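Local coordinates for protein CRS2 (Zea mays, PDB 1RYB) that facilitates the splicing of group IIB introns in chloroplasts as a complex with CAF1 or CAF2, and has a peptidyl-tRNA hydrolase fold without that activity, at residues Y30-E40 against F162-R172. Sequence-based numbering, arbitrary orientation.
Sequences YYGTRHNVGFE and FLLQKFSSEER
Arg-34 reaches from segment 30-40 between the rings of Phe-162 and Phe-167, with polar partners at its end. With CG anti to the carbonyl carbon (chi1 -60°), CG lies over the Phe-167 face; the extended chain beyond carries CD over that of Phe-162, both as CH-pi contacts. The guanidinium lies 18° from the Phe-162 ring plane, with Phe-162 CE1 over the guanidinium centre. NH1 donates to Phe-162 O (3.0 Å), in the carbonyl plane on a lone pair, and NH2 forms a salt bridge with Glu-171 OE1 (2.7 Å) through the syn lone pair; NE adds a weak bond to this oxygen. The same OE1 accepts Ser-168 N, half of the capping box in which Glu-171 N donates to Ser-168 OG, so the arginine is tied to the start of helix 169-192. With an alanine here, Glu-171 would probably lose its positive partner and Phe-162 O its NH1 donor, and a gap would open between the two phenylalanines. Two backbone bonds hold the 3-10 segment 34-36: Arg-34 N donates to Gln-165 O (2.9 Å) and His-35 N to Leu-163 O (2.9 Å). Just before it, Tyr-30 O accepts from both Thr-33 N and OG1. Leu-163 CD1 sits over the centre of the His-35 imidazole, whose ND1 bonds Asp-107, probably corresponding to the proton acceptor and supporting aspartate of active hydrolases. Arg-172 grips Glu-40 end-on, NH1 to OE2 and NH2 to OE1, each 2.8 Å; NH1 also meets Asp-176, while a water links NH2 to Gly-32 O. The contact joins the start of helix 37-48 to the connection between helices 159-163 and 169-192, Val-37 and Phe-167 packing on Ile-175 and Leu-163 reaching Asp-107 of strand 102-108.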
loop_
_atom_site.group_PDB
_atom_site.type_symbol
_atom_site.label_atom_id
_atom_site.label_comp_id
_atom_site.label_asym_id
_atom_site.label_seq_id
_atom_site.Cartn_x
_atom_site.Cartn_y
_atom_site.Cartn_z
ATOM N N TYR A 30 8.515 -8.271 -11.353
ATOM C CA TYR A 30 7.376 -8.195 -10.427
ATOM C C TYR A 30 6.318 -7.282 -10.874
ATOM O O TYR A 30 5.223 -7.241 -10.318
ATOM C CB TYR A 30 7.827 -7.844 -8.997
ATOM C CG TYR A 30 8.795 -8.870 -8.460
ATOM C CD1 TYR A 30 8.329 -10.148 -8.155
ATOM C CD2 TYR A 30 10.145 -8.575 -8.269
ATOM C CE1 TYR A 30 9.166 -11.087 -7.575
ATOM C CE2 TYR A 30 11.037 -9.522 -7.767
ATOM C CZ TYR A 30 10.534 -10.787 -7.448
ATOM O OH TYR A 30 11.372 -11.754 -6.932
ATOM N N TYR A 31 6.628 -6.590 -11.898
ATOM C CA TYR A 31 5.716 -5.627 -12.367
ATOM C C TYR A 31 4.422 -6.274 -12.747
ATOM O O TYR A 31 4.431 -7.237 -13.447
ATOM C CB TYR A 31 6.353 -4.809 -13.545
ATOM C CG TYR A 31 5.436 -3.717 -14.083
ATOM C CD1 TYR A 31 5.449 -2.415 -13.564
ATOM C CD2 TYR A 31 4.477 -4.035 -15.042
ATOM C CE1 TYR A 31 4.557 -1.434 -14.021
ATOM C CE2 TYR A 31 3.564 -3.078 -15.496
ATOM C CZ TYR A 31 3.603 -1.783 -14.981
ATOM O OH TYR A 31 2.686 -0.834 -15.425
ATOM N N GLY A 32 3.291 -5.749 -12.264
ATOM C CA GLY A 32 2.004 -6.273 -12.640
ATOM C C GLY A 32 1.542 -7.488 -11.853
ATOM O O GLY A 32 0.415 -7.938 -12.015
ATOM N N THR A 33 2.432 -7.994 -10.983
ATOM C CA THR A 33 2.111 -9.159 -10.174
ATOM C C THR A 33 1.171 -8.812 -9.035
ATOM O O THR A 33 1.077 -7.662 -8.607
ATOM C CB THR A 33 3.361 -9.891 -9.726
ATOM O OG1 THR A 33 4.087 -9.100 -8.831
ATOM C CG2 THR A 33 4.285 -10.262 -10.937
ATOM N N ARG A 34 0.419 -9.773 -8.620
ATOM C CA ARG A 34 -0.619 -9.525 -7.578
ATOM C C ARG A 34 -0.037 -8.926 -6.295
ATOM O O ARG A 34 -0.636 -7.995 -5.684
ATOM C CB ARG A 34 -1.384 -10.791 -7.236
ATOM C CG ARG A 34 -2.110 -11.353 -8.481
ATOM C CD ARG A 34 -3.166 -12.409 -8.051
ATOM N NE ARG A 34 -4.005 -12.955 -9.153
ATOM C CZ ARG A 34 -3.588 -13.928 -10.000
ATOM N NH1 ARG A 34 -2.359 -14.454 -9.890
ATOM N NH2 ARG A 34 -4.424 -14.330 -11.003
ATOM N N HIS A 35 1.074 -9.486 -5.864
ATOM C CA HIS A 35 1.731 -8.989 -4.645
ATOM C C HIS A 35 2.279 -7.556 -4.807
ATOM O O HIS A 35 2.709 -6.962 -3.822
ATOM C CB HIS A 35 2.908 -9.937 -4.314
ATOM C CG HIS A 35 3.166 -10.265 -2.841
ATOM N ND1 HIS A 35 2.194 -10.211 -1.903
ATOM C CD2 HIS A 35 4.295 -10.708 -2.249
ATOM C CE1 HIS A 35 2.716 -10.585 -0.755
ATOM N NE2 HIS A 35 4.003 -10.863 -0.936
ATOM N N ASN A 36 2.273 -7.000 -6.008
ATOM C CA ASN A 36 2.700 -5.616 -6.229
ATOM C C ASN A 36 1.557 -4.643 -6.376
ATOM O O ASN A 36 1.766 -3.512 -6.727
ATOM C CB ASN A 36 3.530 -5.514 -7.518
ATOM C CG ASN A 36 5.014 -5.686 -7.202
ATOM O OD1 ASN A 36 5.421 -6.417 -6.294
ATOM N ND2 ASN A 36 5.851 -4.913 -7.854
ATOM N N VAL A 37 0.288 -5.062 -6.173
ATOM C CA VAL A 37 -0.785 -4.143 -6.406
ATOM C C VAL A 37 -0.699 -2.906 -5.525
ATOM O O VAL A 37 -1.227 -1.891 -5.897
ATOM C CB VAL A 37 -2.154 -4.872 -6.328
ATOM C CG1 VAL A 37 -2.522 -5.317 -4.907
ATOM C CG2 VAL A 37 -3.316 -4.121 -7.005
ATOM N N GLY A 38 -0.117 -3.013 -4.339
ATOM C CA GLY A 38 0.065 -1.799 -3.554
ATOM C C GLY A 38 0.908 -0.764 -4.269
ATOM O O GLY A 38 0.708 0.456 -4.146
ATOM N N PHE A 39 1.890 -1.230 -4.976
ATOM C CA PHE A 39 2.719 -0.334 -5.811
ATOM C C PHE A 39 1.825 0.368 -6.878
ATOM O O PHE A 39 1.906 1.579 -7.141
ATOM C CB PHE A 39 3.770 -1.168 -6.583
ATOM C CG PHE A 39 5.109 -1.393 -5.850
ATOM C CD1 PHE A 39 5.267 -1.133 -4.487
ATOM C CD2 PHE A 39 6.216 -1.825 -6.585
ATOM C CE1 PHE A 39 6.519 -1.339 -3.897
ATOM C CE2 PHE A 39 7.477 -2.032 -6.019
ATOM C CZ PHE A 39 7.613 -1.800 -4.653
ATOM N N GLU A 40 0.919 -0.415 -7.514
ATOM C CA GLU A 40 0.036 0.188 -8.511
ATOM C C GLU A 40 -0.786 1.293 -7.925
ATOM O O GLU A 40 -1.040 2.318 -8.540
ATOM C CB GLU A 40 -0.918 -0.892 -9.111
ATOM C CG GLU A 40 -0.136 -1.984 -9.953
ATOM C CD GLU A 40 -1.122 -2.847 -10.721
ATOM O OE1 GLU A 40 -1.121 -4.045 -10.697
ATOM O OE2 GLU A 40 -2.097 -2.179 -11.240
ATOM N N PHE A 162 0.807 -17.820 -6.995
ATOM C CA PHE A 162 -0.327 -16.987 -7.237
ATOM C C PHE A 162 0.030 -15.528 -6.970
ATOM O O PHE A 162 -0.345 -14.639 -7.713
ATOM C CB PHE A 162 -1.443 -17.453 -6.292
ATOM C CG PHE A 162 -2.676 -16.629 -6.329
ATOM C CD1 PHE A 162 -3.482 -16.591 -7.465
ATOM C CD2 PHE A 162 -3.049 -15.887 -5.205
ATOM C CE1 PHE A 162 -4.648 -15.825 -7.539
ATOM C CE2 PHE A 162 -4.217 -15.124 -5.245
ATOM C CZ PHE A 162 -5.002 -15.096 -6.409
ATOM N N LEU A 163 0.803 -15.299 -5.949
ATOM C CA LEU A 163 1.165 -13.909 -5.638
ATOM C C LEU A 163 2.021 -13.316 -6.650
ATOM O O LEU A 163 2.048 -12.090 -6.841
ATOM C CB LEU A 163 1.889 -13.763 -4.296
ATOM C CG LEU A 163 1.067 -14.137 -3.068
ATOM C CD1 LEU A 163 2.007 -14.165 -1.817
ATOM C CD2 LEU A 163 -0.105 -13.172 -2.840
ATOM N N LEU A 164 2.825 -14.179 -7.236
ATOM C CA LEU A 164 3.845 -13.729 -8.082
ATOM C C LEU A 164 3.534 -13.855 -9.515
ATOM O O LEU A 164 4.431 -13.748 -10.342
ATOM C CB LEU A 164 5.197 -14.428 -7.767
ATOM C CG LEU A 164 5.688 -14.218 -6.359
ATOM C CD1 LEU A 164 7.074 -14.861 -6.252
ATOM C CD2 LEU A 164 5.781 -12.720 -5.989
ATOM N N GLN A 165 2.247 -13.939 -9.794
ATOM C CA GLN A 165 1.669 -13.958 -11.164
ATOM C C GLN A 165 0.847 -12.737 -11.431
ATOM O O GLN A 165 0.482 -12.007 -10.541
ATOM C CB GLN A 165 0.794 -15.179 -11.373
ATOM C CG GLN A 165 1.702 -16.335 -11.895
ATOM C CD GLN A 165 2.040 -16.115 -13.371
ATOM O OE1 GLN A 165 2.728 -16.945 -14.007
ATOM N NE2 GLN A 165 1.547 -14.986 -13.928
ATOM N N LYS A 166 0.631 -12.466 -12.671
ATOM C CA LYS A 166 -0.135 -11.280 -13.044
ATOM C C LYS A 166 -1.627 -11.546 -12.907
ATOM O O LYS A 166 -2.091 -12.683 -12.864
ATOM C CB LYS A 166 0.232 -10.944 -14.485
ATOM C CG LYS A 166 1.682 -10.408 -14.548
ATOM C CD LYS A 166 1.995 -9.515 -15.768
ATOM C CE LYS A 166 3.498 -9.334 -16.039
ATOM N NZ LYS A 166 3.813 -8.379 -17.126
ATOM N N PHE A 167 -2.411 -10.497 -12.864
ATOM C CA PHE A 167 -3.808 -10.662 -12.768
ATOM C C PHE A 167 -4.312 -11.157 -14.105
ATOM O O PHE A 167 -3.790 -10.732 -15.151
ATOM C CB PHE A 167 -4.461 -9.296 -12.524
ATOM C CG PHE A 167 -4.242 -8.756 -11.118
ATOM C CD1 PHE A 167 -3.329 -7.727 -10.890
ATOM C CD2 PHE A 167 -4.914 -9.319 -10.022
ATOM C CE1 PHE A 167 -3.204 -7.184 -9.596
ATOM C CE2 PHE A 167 -4.783 -8.802 -8.731
ATOM C CZ PHE A 167 -3.826 -7.800 -8.517
ATOM N N SER A 168 -5.377 -11.944 -14.062
ATOM C CA SER A 168 -6.066 -12.379 -15.291
ATOM C C SER A 168 -6.691 -11.206 -15.979
ATOM O O SER A 168 -6.814 -10.108 -15.412
ATOM C CB SER A 168 -7.098 -13.475 -15.075
ATOM O OG SER A 168 -8.214 -12.967 -14.379
ATOM N N SER A 169 -7.120 -11.411 -17.214
ATOM C CA SER A 169 -7.736 -10.320 -17.942
ATOM C C SER A 169 -8.926 -9.786 -17.198
ATOM O O SER A 169 -9.190 -8.549 -17.142
ATOM C CB SER A 169 -8.275 -10.847 -19.279
ATOM O OG SER A 169 -7.232 -11.105 -20.166
ATOM N N GLU A 170 -9.702 -10.729 -16.662
ATOM C CA GLU A 170 -10.916 -10.298 -15.985
ATOM C C GLU A 170 -10.602 -9.572 -14.666
ATOM O O GLU A 170 -11.204 -8.564 -14.356
ATOM C CB GLU A 170 -11.911 -11.448 -15.779
ATOM C CG GLU A 170 -12.325 -12.149 -17.115
ATOM C CD GLU A 170 -11.247 -13.016 -17.707
ATOM O OE1 GLU A 170 -10.305 -13.447 -17.069
ATOM O OE2 GLU A 170 -11.413 -13.238 -18.988
ATOM N N GLU A 171 -9.591 -10.104 -13.937
ATOM C CA GLU A 171 -9.139 -9.555 -12.640
ATOM C C GLU A 171 -8.670 -8.204 -12.828
ATOM O O GLU A 171 -8.987 -7.301 -12.055
ATOM C CB GLU A 171 -8.043 -10.408 -12.051
ATOM C CG GLU A 171 -8.685 -11.687 -11.496
ATOM C CD GLU A 171 -7.671 -12.762 -11.263
ATOM O OE1 GLU A 171 -6.479 -12.571 -11.389
ATOM O OE2 GLU A 171 -8.193 -13.884 -10.792
ATOM N N ARG A 172 -7.988 -8.032 -13.912
ATOM C CA ARG A 172 -7.418 -6.733 -14.248
ATOM C C ARG A 172 -8.451 -5.607 -14.343
ATOM O O ARG A 172 -8.244 -4.480 -13.892
ATOM C CB ARG A 172 -6.535 -6.885 -15.485
ATOM C CG ARG A 172 -6.046 -5.593 -16.097
ATOM C CD ARG A 172 -5.615 -4.600 -15.036
ATOM N NE ARG A 172 -4.335 -4.975 -14.474
ATOM C CZ ARG A 172 -3.674 -4.299 -13.439
ATOM N NH1 ARG A 172 -4.113 -3.236 -12.824
ATOM N NH2 ARG A 172 -2.515 -4.773 -13.031
HETATM O O HOH W 1 -1.376 -7.481 -13.837
#